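Local coordinates for protein DNA polymerase III beta subunit (Streptococcus pyogenes, PDB 2AVT) that probably encircles DNA as a ring-shaped dimer and tethers the replicative polymerase to its template, as sliding beta subunits of bacterial DNA polymerase III do, at residues A[303-306]-A[307-310]. Numbering follows the deposited sequence.
Sequences VNSP and EVGK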
# COMPACT_ATOMS: atom_id res chain seq x y z
N VAL A 303 -15.84 26.19 -9.23
CA VAL A 303 -15.07 26.25 -8.00
C VAL A 303 -14.07 27.38 -8.17
O VAL A 303 -13.52 27.56 -9.26
CB VAL A 303 -14.31 24.94 -7.73
CG1 VAL A 303 -13.47 25.07 -6.47
CG2 VAL A 303 -15.29 23.79 -7.59
N ASN A 304 -13.84 28.14 -7.12
CA ASN A 304 -12.89 29.24 -7.22
C ASN A 304 -12.04 29.36 -5.97
O ASN A 304 -12.50 29.88 -4.95
CB ASN A 304 -13.62 30.55 -7.48
CG ASN A 304 -12.69 31.63 -7.99
OD1 ASN A 304 -11.64 31.89 -7.40
ND2 ASN A 304 -13.07 32.28 -9.09
N SER A 305 -10.81 28.88 -6.05
CA SER A 305 -9.89 28.96 -4.93
C SER A 305 -8.93 30.12 -5.18
O SER A 305 -8.11 30.07 -6.10
CB SER A 305 -9.11 27.66 -4.77
OG SER A 305 -9.96 26.60 -4.36
N PRO A 306 -9.04 31.18 -4.37
CA PRO A 306 -8.21 32.38 -4.45
C PRO A 306 -6.71 32.14 -4.62
O PRO A 306 -6.00 32.96 -5.20
CB PRO A 306 -8.56 33.12 -3.16
CG PRO A 306 -10.02 32.81 -3.02
CD PRO A 306 -10.06 31.33 -3.32
N GLU A 307 -6.21 31.01 -4.11
CA GLU A 307 -4.78 30.71 -4.22
C GLU A 307 -4.39 29.82 -5.40
O GLU A 307 -3.72 30.27 -6.33
CB GLU A 307 -4.26 30.07 -2.93
CG GLU A 307 -2.83 29.53 -3.05
CD GLU A 307 -2.28 28.96 -1.75
OE1 GLU A 307 -2.91 28.03 -1.18
OE2 GLU A 307 -1.22 29.43 -1.29
N VAL A 308 -4.80 28.56 -5.34
CA VAL A 308 -4.46 27.58 -6.37
C VAL A 308 -5.10 27.73 -7.75
O VAL A 308 -4.41 27.61 -8.76
CB VAL A 308 -4.72 26.13 -5.86
CG1 VAL A 308 -3.82 25.83 -4.67
CG2 VAL A 308 -6.18 25.97 -5.46
N GLY A 309 -6.40 27.99 -7.81
CA GLY A 309 -7.03 28.13 -9.11
C GLY A 309 -8.55 28.17 -9.17
O GLY A 309 -9.22 28.44 -8.17
N LYS A 310 -9.09 27.88 -10.35
CA LYS A 310 -10.53 27.90 -10.58
C LYS A 310 -11.01 26.71 -11.41
O LYS A 310 -10.23 26.09 -12.12
CB LYS A 310 -10.93 29.19 -11.30
CG LYS A 310 -10.80 30.45 -10.47
CD LYS A 310 -10.90 31.69 -11.35
CE LYS A 310 -12.09 31.60 -12.29
NZ LYS A 310 -12.17 32.80 -13.18
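Asn-304 and Lys-310 form an antiparallel non-hydrogen-bonded pair near the end of a beta hairpin, strands 298-305 and 309-314, in the C-terminal domain of the beta subunit. Their side chains lie alongside each other and point the same way. Asn-304 CG is anti to the backbone N (chi1 -163°), which sets the amide beside the lysine chain. Lys-310 CG and CD lie over one face of this amide, with Lys-310 CG 3.3 Å from Asn-304 CG. The lysine bends at chi3 (48°), and its CE comes 3.4 Å from Asn-304 ND2.

Pro-306, Glu-307 and Val-308 form the turn. Ser-305 N donates to Gly-309 O at 2.7 Å. The return bond, from Gly-309 N to Ser-305 O, is weak at 3.2 Å. Val-308 CG2 presses on Ser-305 CB at 3.5 Å, a tight carbon contact.

Strand 309-314 is at the edge of its sheet within the chain. Gly-309 and Lys-310 pair antiparallel with a strand of the second subunit, and Val-308 packs on Phe-81 of that subunit's N-terminal domain, consistent with the head-to-tail ring of this family. On the face away from Asn-304, Val-303 packs on helix 268-282 and Ser-305 OG hydrogen-bonds to Ile-281 O.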